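Local coordinates for protein succinate dehydrogenase subunit A (Mycolicibacterium smegmatis MC2 51, PDB 6LUM) that probably oxidises succinate to fumarate as the flavoprotein subunit of succinate dehydrogenase, passing the electrons through its FAD to the other subunits, at residues G204-A216 with A457-F469. Residues are numbered along the deposited sequence; the frame is centred on the assembly and turned at random.
With FAD (flavin-adenine dinucleotide), chain Y.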
ATOM      1  N   GLY D 204     -38.345   4.391  -2.441  1.00  9.30           N
ATOM      2  CA  GLY D 204     -39.241   3.611  -1.615  1.00  9.30           C
ATOM      3  C   GLY D 204     -40.682   4.072  -1.691  1.00  9.30           C
ATOM      4  O   GLY D 204     -41.036   5.026  -2.365  1.00  9.30           O
ATOM      5  N   GLY D 205     -41.525   3.373  -0.945  1.00 14.98           N
ATOM      6  CA  GLY D 205     -42.956   3.476  -1.115  1.00 14.98           C
ATOM      7  C   GLY D 205     -43.584   4.613  -0.343  1.00 14.98           C
ATOM      8  O   GLY D 205     -42.918   5.517   0.159  1.00 14.98           O
ATOM      9  N   SER D 206     -44.909   4.557  -0.255  1.00 16.11           N
ATOM     10  CA  SER D 206     -45.700   5.643   0.321  1.00 16.11           C
ATOM     11  C   SER D 206     -46.925   5.026   0.986  1.00 16.11           C
ATOM     12  O   SER D 206     -47.956   4.837   0.343  1.00 16.11           O
ATOM     13  CB  SER D 206     -46.120   6.628  -0.750  1.00 16.11           C
ATOM     14  OG  SER D 206     -47.239   6.124  -1.452  1.00 16.11           O
ATOM     15  N   GLY D 207     -46.819   4.760   2.276  1.00 11.27           N
ATOM     16  CA  GLY D 207     -47.924   4.146   2.972  1.00 11.27           C
ATOM     17  C   GLY D 207     -48.414   5.007   4.105  1.00 11.27           C
ATOM     18  O   GLY D 207     -49.267   4.589   4.887  1.00 11.27           O
ATOM     19  N   ARG D 208     -47.879   6.218   4.201  1.00  9.35           N
ATOM     20  CA  ARG D 208     -48.160   7.115   5.307  1.00  9.35           C
ATOM     21  C   ARG D 208     -49.339   8.025   5.045  1.00  9.35           C
ATOM     22  O   ARG D 208     -49.498   9.023   5.745  1.00  9.35           O
ATOM     23  CB  ARG D 208     -46.929   7.948   5.632  1.00  9.35           C
ATOM     24  CG  ARG D 208     -46.034   7.303   6.635  1.00  9.35           C
ATOM     25  CD  ARG D 208     -46.670   7.320   7.993  1.00  9.35           C
ATOM     26  NE  ARG D 208     -46.142   6.275   8.851  1.00  9.35           N
ATOM     27  CZ  ARG D 208     -46.623   5.994  10.052  1.00  9.35           C
ATOM     28  NH1 ARG D 208     -46.088   5.023  10.773  1.00  9.35           N
ATOM     29  NH2 ARG D 208     -47.640   6.688  10.527  1.00  9.35           N
ATOM     30  N   MET D 209     -50.157   7.723   4.051  1.00 11.53           N
ATOM     31  CA  MET D 209     -51.445   8.374   3.910  1.00 11.53           C
ATOM     32  C   MET D 209     -52.550   7.568   4.552  1.00 11.53           C
ATOM     33  O   MET D 209     -53.725   7.823   4.290  1.00 11.53           O
ATOM     34  CB  MET D 209     -51.758   8.616   2.443  1.00 11.53           C
ATOM     35  CG  MET D 209     -51.602   7.402   1.589  1.00 11.53           C
ATOM     36  SD  MET D 209     -51.788   7.811  -0.138  1.00 11.53           S
ATOM     37  CE  MET D 209     -51.456   6.231  -0.879  1.00 11.53           C
ATOM     38  N   TYR D 210     -52.193   6.594   5.375  1.00 14.78           N
ATOM     39  CA  TYR D 210     -53.127   5.765   6.108  1.00 14.78           C
ATOM     40  C   TYR D 210     -52.809   5.879   7.584  1.00 14.78           C
ATOM     41  O   TYR D 210     -51.641   5.868   7.973  1.00 14.78           O
ATOM     42  CB  TYR D 210     -53.030   4.316   5.669  1.00 14.78           C
ATOM     43  CG  TYR D 210     -53.654   4.043   4.336  1.00 14.78           C
ATOM     44  CD1 TYR D 210     -55.015   3.951   4.206  1.00 14.78           C
ATOM     45  CD2 TYR D 210     -52.883   3.875   3.212  1.00 14.78           C
ATOM     46  CE1 TYR D 210     -55.584   3.706   3.011  1.00 14.78           C
ATOM     47  CE2 TYR D 210     -53.451   3.640   2.009  1.00 14.78           C
ATOM     48  CZ  TYR D 210     -54.803   3.553   1.915  1.00 14.78           C
ATOM     49  OH  TYR D 210     -55.394   3.307   0.711  1.00 14.78           O
ATOM     50  N   LYS D 211     -53.845   5.999   8.409  1.00 18.95           N
ATOM     51  CA  LYS D 211     -53.614   6.131   9.840  1.00 18.95           C
ATOM     52  C   LYS D 211     -52.911   4.905  10.385  1.00 18.95           C
ATOM     53  O   LYS D 211     -51.854   5.009  11.016  1.00 18.95           O
ATOM     54  CB  LYS D 211     -54.931   6.354  10.569  1.00 18.95           C
ATOM     55  CG  LYS D 211     -54.755   6.874  11.975  1.00 18.95           C
ATOM     56  CD  LYS D 211     -56.087   7.113  12.632  1.00 18.95           C
ATOM     57  CE  LYS D 211     -57.020   5.958  12.361  1.00 18.95           C
ATOM     58  NZ  LYS D 211     -58.408   6.253  12.793  1.00 18.95           N
ATOM     59  N   THR D 212     -53.476   3.731  10.139  1.00 17.27           N
ATOM     60  CA  THR D 212     -52.905   2.473  10.597  1.00 17.27           C
ATOM     61  C   THR D 212     -52.063   1.900   9.468  1.00 17.27           C
ATOM     62  O   THR D 212     -52.598   1.369   8.495  1.00 17.27           O
ATOM     63  CB  THR D 212     -54.013   1.510  11.001  1.00 17.27           C
ATOM     64  OG1 THR D 212     -54.900   2.170  11.908  1.00 17.27           O
ATOM     65  CG2 THR D 212     -53.428   0.318  11.710  1.00 17.27           C
ATOM     66  N   THR D 213     -50.748   2.021   9.596  1.00 11.71           N
ATOM     67  CA  THR D 213     -49.808   1.577   8.584  1.00 11.71           C
ATOM     68  C   THR D 213     -48.577   1.009   9.260  1.00 11.71           C
ATOM     69  O   THR D 213     -48.324   1.252  10.436  1.00 11.71           O
ATOM     70  CB  THR D 213     -49.398   2.714   7.657  1.00 11.71           C
ATOM     71  OG1 THR D 213     -48.480   2.220   6.683  1.00 11.71           O
ATOM     72  CG2 THR D 213     -48.732   3.795   8.428  1.00 11.71           C
ATOM     73  N   SER D 214     -47.803   0.252   8.501  1.00  9.76           N
ATOM     74  CA  SER D 214     -46.588  -0.338   9.026  1.00  9.76           C
ATOM     75  C   SER D 214     -45.329   0.361   8.549  1.00  9.76           C
ATOM     76  O   SER D 214     -44.242   0.009   9.007  1.00  9.76           O
ATOM     77  CB  SER D 214     -46.513  -1.810   8.645  1.00  9.76           C
ATOM     78  OG  SER D 214     -45.899  -1.960   7.390  1.00  9.76           O
ATOM     79  N   ASN D 215     -45.439   1.341   7.658  1.00  7.49           N
ATOM     80  CA  ASN D 215     -44.258   1.959   7.087  1.00  7.49           C
ATOM     81  C   ASN D 215     -43.631   2.939   8.064  1.00  7.49           C
ATOM     82  O   ASN D 215     -44.201   3.293   9.093  1.00  7.49           O
ATOM     83  CB  ASN D 215     -44.598   2.670   5.787  1.00  7.49           C
ATOM     84  CG  ASN D 215     -45.346   1.798   4.841  1.00  7.49           C
ATOM     85  OD1 ASN D 215     -44.764   1.121   4.006  1.00  7.49           O
ATOM     86  ND2 ASN D 215     -46.653   1.804   4.958  1.00  7.49           N
ATOM     87  N   ALA D 216     -42.432   3.388   7.718  1.00  5.61           N
ATOM     88  CA  ALA D 216     -41.705   4.329   8.539  1.00  5.61           C
ATOM     89  C   ALA D 216     -42.471   5.640   8.632  1.00  5.61           C
ATOM     90  O   ALA D 216     -43.484   5.845   7.974  1.00  5.61           O
ATOM     91  CB  ALA D 216     -40.317   4.556   7.962  1.00  5.61           C
ATOM     92  N   ALA D 457     -56.346  14.509   9.623  1.00 16.86           N
ATOM     93  CA  ALA D 457     -57.629  14.401   8.944  1.00 16.86           C
ATOM     94  C   ALA D 457     -57.511  13.578   7.671  1.00 16.86           C
ATOM     95  O   ALA D 457     -58.363  12.726   7.396  1.00 16.86           O
ATOM     96  CB  ALA D 457     -58.177  15.788   8.634  1.00 16.86           C
ATOM     97  N   LEU D 458     -56.459  13.813   6.885  1.00 13.88           N
ATOM     98  CA  LEU D 458     -56.242  13.020   5.680  1.00 13.88           C
ATOM     99  C   LEU D 458     -56.134  11.542   6.009  1.00 13.88           C
ATOM    100  O   LEU D 458     -56.792  10.708   5.383  1.00 13.88           O
ATOM    101  CB  LEU D 458     -54.980  13.480   4.956  1.00 13.88           C
ATOM    102  CG  LEU D 458     -54.464  12.505   3.896  1.00 13.88           C
ATOM    103  CD1 LEU D 458     -55.240  12.645   2.617  1.00 13.88           C
ATOM    104  CD2 LEU D 458     -52.995  12.697   3.645  1.00 13.88           C
ATOM    105  N   GLN D 459     -55.289  11.199   6.977  1.00 13.70           N
ATOM    106  CA  GLN D 459     -55.038   9.796   7.273  1.00 13.70           C
ATOM    107  C   GLN D 459     -56.272   9.117   7.840  1.00 13.70           C
ATOM    108  O   GLN D 459     -56.576   7.972   7.489  1.00 13.70           O
ATOM    109  CB  GLN D 459     -53.861   9.681   8.229  1.00 13.70           C
ATOM    110  CG  GLN D 459     -52.589  10.222   7.651  1.00 13.70           C
ATOM    111  CD  GLN D 459     -51.425  10.055   8.571  1.00 13.70           C
ATOM    112  OE1 GLN D 459     -50.282  10.055   8.144  1.00 13.70           O
ATOM    113  NE2 GLN D 459     -51.707   9.918   9.850  1.00 13.70           N
ATOM    114  N   GLN D 460     -57.013   9.806   8.702  1.00 18.88           N
ATOM    115  CA  GLN D 460     -58.252   9.238   9.212  1.00 18.88           C
ATOM    116  C   GLN D 460     -59.248   8.998   8.087  1.00 18.88           C
ATOM    117  O   GLN D 460     -59.877   7.938   8.014  1.00 18.88           O
ATOM    118  CB  GLN D 460     -58.845  10.161  10.268  1.00 18.88           C
ATOM    119  CG  GLN D 460     -60.202   9.735  10.751  1.00 18.88           C
ATOM    120  CD  GLN D 460     -60.181   8.361  11.364  1.00 18.88           C
ATOM    121  OE1 GLN D 460     -59.741   8.183  12.494  1.00 18.88           O
ATOM    122  NE2 GLN D 460     -60.652   7.376  10.621  1.00 18.88           N
ATOM    123  N   SER D 461     -59.402   9.973   7.190  1.00 19.48           N
ATOM    124  CA  SER D 461     -60.357   9.831   6.100  1.00 19.48           C
ATOM    125  C   SER D 461     -59.982   8.685   5.177  1.00 19.48           C
ATOM    126  O   SER D 461     -60.843   7.900   4.766  1.00 19.48           O
ATOM    127  CB  SER D 461     -60.442  11.140   5.323  1.00 19.48           C
ATOM    128  OG  SER D 461     -61.068  10.956   4.076  1.00 19.48           O
ATOM    129  N   MET D 462     -58.699   8.571   4.839  1.00 17.06           N
ATOM    130  CA  MET D 462     -58.266   7.490   3.964  1.00 17.06           C
ATOM    131  C   MET D 462     -58.475   6.140   4.621  1.00 17.06           C
ATOM    132  O   MET D 462     -59.053   5.241   4.012  1.00 17.06           O
ATOM    133  CB  MET D 462     -56.805   7.675   3.575  1.00 17.06           C
ATOM    134  CG  MET D 462     -56.584   8.709   2.501  1.00 17.06           C
ATOM    135  SD  MET D 462     -57.047   8.133   0.867  1.00 17.06           S
ATOM    136  CE  MET D 462     -55.620   7.151   0.448  1.00 17.06           C
ATOM    137  N   ASP D 463     -58.042   5.977   5.870  1.00 22.07           N
ATOM    138  CA  ASP D 463     -58.209   4.681   6.510  1.00 22.07           C
ATOM    139  C   ASP D 463     -59.666   4.369   6.812  1.00 22.07           C
ATOM    140  O   ASP D 463     -60.002   3.209   7.046  1.00 22.07           O
ATOM    141  CB  ASP D 463     -57.376   4.622   7.782  1.00 22.07           C
ATOM    142  CG  ASP D 463     -56.931   3.221   8.114  1.00 22.07           C
ATOM    143  OD1 ASP D 463     -55.711   2.963   8.089  1.00 22.07           O
ATOM    144  OD2 ASP D 463     -57.791   2.372   8.408  1.00 22.07           O
ATOM    145  N   ASN D 464     -60.544   5.365   6.809  1.00 24.20           N
ATOM    146  CA  ASN D 464     -61.965   5.068   6.912  1.00 24.20           C
ATOM    147  C   ASN D 464     -62.528   4.584   5.583  1.00 24.20           C
ATOM    148  O   ASN D 464     -63.213   3.560   5.530  1.00 24.20           O
ATOM    149  CB  ASN D 464     -62.729   6.302   7.386  1.00 24.20           C
ATOM    150  CG  ASN D 464     -63.059   6.254   8.853  1.00 24.20           C
ATOM    151  OD1 ASN D 464     -63.038   5.193   9.471  1.00 24.20           O
ATOM    152  ND2 ASN D 464     -63.378   7.406   9.423  1.00 24.20           N
ATOM    153  N   ASN D 465     -62.245   5.309   4.497  1.00 27.78           N
ATOM    154  CA  ASN D 465     -62.920   5.097   3.220  1.00 27.78           C
ATOM    155  C   ASN D 465     -62.109   4.265   2.232  1.00 27.78           C
ATOM    156  O   ASN D 465     -62.575   3.219   1.776  1.00 27.78           O
ATOM    157  CB  ASN D 465     -63.272   6.449   2.606  1.00 27.78           C
ATOM    158  CG  ASN D 465     -64.131   7.277   3.513  1.00 27.78           C
ATOM    159  OD1 ASN D 465     -64.038   8.499   3.530  1.00 27.78           O
ATOM    160  ND2 ASN D 465     -64.974   6.616   4.284  1.00 27.78           N
ATOM    161  N   ALA D 466     -60.908   4.706   1.883  1.00 20.92           N
ATOM    162  CA  ALA D 466     -60.102   4.017   0.877  1.00 20.92           C
ATOM    163  C   ALA D 466     -59.204   2.965   1.526  1.00 20.92           C
ATOM    164  O   ALA D 466     -57.987   2.962   1.378  1.00 20.92           O
ATOM    165  CB  ALA D 466     -59.285   5.023   0.080  1.00 20.92           C
ATOM    166  N   ALA D 467     -59.844   2.032   2.222  1.00 27.31           N
ATOM    167  CA  ALA D 467     -59.142   0.967   2.925  1.00 27.31           C
ATOM    168  C   ALA D 467     -59.659  -0.374   2.434  1.00 27.31           C
ATOM    169  O   ALA D 467     -60.335  -0.429   1.407  1.00 27.31           O
ATOM    170  CB  ALA D 467     -59.313   1.088   4.434  1.00 27.31           C
ATOM    171  N   VAL D 468     -59.348  -1.449   3.156  1.00 29.21           N
ATOM    172  CA  VAL D 468     -59.507  -2.828   2.701  1.00 29.21           C
ATOM    173  C   VAL D 468     -60.759  -3.036   1.860  1.00 29.21           C
ATOM    174  O   VAL D 468     -60.711  -3.713   0.828  1.00 29.21           O
ATOM    175  CB  VAL D 468     -59.498  -3.786   3.900  1.00 29.21           C
ATOM    176  CG1 VAL D 468     -59.915  -5.161   3.467  1.00 29.21           C
ATOM    177  CG2 VAL D 468     -58.123  -3.834   4.515  1.00 29.21           C
ATOM    178  N   PHE D 469     -61.881  -2.451   2.265  1.00 36.56           N
ATOM    179  CA  PHE D 469     -63.115  -2.527   1.493  1.00 36.56           C
ATOM    180  C   PHE D 469     -63.506  -1.138   1.016  1.00 36.56           C
ATOM    181  O   PHE D 469     -63.594  -0.204   1.817  1.00 36.56           O
ATOM    182  CB  PHE D 469     -64.246  -3.145   2.310  1.00 36.56           C
ATOM    183  CG  PHE D 469     -64.351  -4.633   2.159  1.00 36.56           C
ATOM    184  CD1 PHE D 469     -64.134  -5.468   3.236  1.00 36.56           C
ATOM    185  CD2 PHE D 469     -64.652  -5.196   0.934  1.00 36.56           C
ATOM    186  CE1 PHE D 469     -64.224  -6.835   3.094  1.00 36.56           C
ATOM    187  CE2 PHE D 469     -64.744  -6.562   0.788  1.00 36.56           C
ATOM    188  CZ  PHE D 469     -64.531  -7.381   1.868  1.00 36.56           C
TER
HETATM  189  PA  FAD Y 700     -36.639   1.988   1.100  1.00 47.92           P
HETATM  190  O1A FAD Y 700     -35.693   0.989   1.720  1.00 60.35           O
HETATM  191  O2A FAD Y 700     -38.119   1.904   1.391  1.00 49.78           O
HETATM  192  O5B FAD Y 700     -36.135   3.467   1.485  1.00 56.78           O
HETATM  193  C5B FAD Y 700     -36.083   4.497   0.500  1.00 44.11           C
HETATM  194  C4B FAD Y 700     -34.743   5.215   0.587  1.00 52.81           C
HETATM  195  O4B FAD Y 700     -34.710   6.298  -0.345  1.00 51.81           O
HETATM  196  C3B FAD Y 700     -34.514   5.788   1.978  1.00 50.05           C
HETATM  197  O3B FAD Y 700     -33.404   5.124   2.598  1.00 55.52           O
HETATM  198  C2B FAD Y 700     -34.276   7.280   1.787  1.00 47.82           C
HETATM  199  O2B FAD Y 700     -32.998   7.707   2.274  1.00 66.09           O
HETATM  200  C1B FAD Y 700     -34.364   7.534   0.289  1.00 53.66           C
HETATM  201  N9A FAD Y 700     -35.406   8.554   0.012  1.00 52.69           N
HETATM  202  C8A FAD Y 700     -36.737   8.361   0.081  1.00 42.11           C
HETATM  203  N7A FAD Y 700     -37.412   9.496  -0.232  1.00 48.96           N
HETATM  204  C5A FAD Y 700     -36.501  10.447  -0.510  1.00 47.12           C
HETATM  205  C6A FAD Y 700     -36.532  11.873  -0.910  1.00 47.41           C
HETATM  206  N6A FAD Y 700     -37.705  12.528  -1.083  1.00 50.65           N
HETATM  207  N1A FAD Y 700     -35.349  12.499  -1.100  1.00 47.33           N
HETATM  208  C2A FAD Y 700     -34.176  11.861  -0.932  1.00 51.28           C
HETATM  209  N3A FAD Y 700     -34.073  10.570  -0.569  1.00 51.84           N
HETATM  210  C4A FAD Y 700     -35.180   9.820  -0.347  1.00 48.04           C
HETATM  211  N1  FAD Y 700     -40.344  -7.110   1.899  1.00 62.94           N
HETATM  212  C2  FAD Y 700     -39.961  -8.409   1.815  1.00 63.04           C
HETATM  213  O2  FAD Y 700     -39.663  -8.875   0.694  1.00 56.25           O
HETATM  214  N3  FAD Y 700     -39.889  -9.216   2.888  1.00 65.67           N
HETATM  215  C4  FAD Y 700     -40.190  -8.793   4.123  1.00 65.21           C
HETATM  216  O4  FAD Y 700     -40.113  -9.569   5.101  1.00 66.69           O
HETATM  217  C4X FAD Y 700     -40.618  -7.386   4.301  1.00 60.33           C
HETATM  218  N5  FAD Y 700     -40.940  -6.881   5.513  1.00 60.90           N
HETATM  219  C5X FAD Y 700     -41.328  -5.591   5.645  1.00 55.02           C
HETATM  220  C6  FAD Y 700     -41.653  -5.094   6.902  1.00 53.65           C
HETATM  221  C7  FAD Y 700     -42.052  -3.770   7.045  1.00 50.56           C
HETATM  222  C7M FAD Y 700     -42.405  -3.235   8.409  1.00 49.65           C
HETATM  223  C8  FAD Y 700     -42.131  -2.882   5.856  1.00 47.62           C
HETATM  224  C8M FAD Y 700     -42.564  -1.448   6.015  1.00 42.14           C
HETATM  225  C9  FAD Y 700     -41.807  -3.374   4.597  1.00 49.32           C
HETATM  226  C9A FAD Y 700     -41.407  -4.697   4.453  1.00 54.45           C
HETATM  227  N10 FAD Y 700     -41.076  -5.204   3.181  1.00 55.67           N
HETATM  228  C10 FAD Y 700     -40.677  -6.550   3.080  1.00 57.06           C
HETATM  229  C1' FAD Y 700     -41.145  -4.351   1.992  1.00 52.27           C
HETATM  230  C2' FAD Y 700     -39.749  -4.178   1.407  1.00 57.37           C
HETATM  231  O2' FAD Y 700     -38.816  -3.921   2.464  1.00 60.89           O
HETATM  232  C3' FAD Y 700     -39.713  -3.028   0.408  1.00 54.68           C
HETATM  233  O3' FAD Y 700     -40.202  -3.482  -0.860  1.00 59.71           O
HETATM  234  C4' FAD Y 700     -38.295  -2.492   0.243  1.00 52.15           C
HETATM  235  O4' FAD Y 700     -37.686  -2.359   1.532  1.00 56.02           O
HETATM  236  C5' FAD Y 700     -38.299  -1.140  -0.460  1.00 53.37           C
HETATM  237  O5' FAD Y 700     -37.069  -0.465  -0.200  1.00 50.83           O
HETATM  238  P   FAD Y 700     -36.444   0.546  -1.287  1.00 52.77           P
HETATM  239  O1P FAD Y 700     -35.011   0.141  -1.538  1.00 55.36           O
HETATM  240  O2P FAD Y 700     -37.410   0.656  -2.441  1.00 55.97           O
HETATM  241  O3P FAD Y 700     -36.439   1.949  -0.497  1.00 53.35           O
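The Y210 hydroxyl of the 204-216 loop donates to the backbone O of A466, in the turn that follows helix 451-465, OH to O 2.7 Å, meeting it almost head-on (C=O...donor angle 169°). D463 has its CG anti to the backbone N (chi1 -151°), which carries OD1 to the amide of T212; N and OD1 lie 3.1 Å apart, with the amide above the carboxylate plane. A weak bond runs from K211 N to Q459 O, and K211 NZ is modelled doubtfully close to Q460 OE1.

Apolar contacts gather round M462. It brings its CE to 3.9 Å from M209 SD and 4.0 Å from Y210 CZ, while F242 and H240 meet the tyrosine ring edge-to-face. A phenylalanine in place of Y210 would probably keep much of this packing but leave the A466 carbonyl without its hydroxyl donor. Farther along the loop, R208 NE and NH1 bond to the O atoms of A216 and N215; in the same part of the loop S214 OG lies 3.6 Å from FAD C8M. The contact thus joins the FAD-binding domain to the C-terminal helical region of the fumarate reductase/succinate dehydrogenase flavoprotein fold.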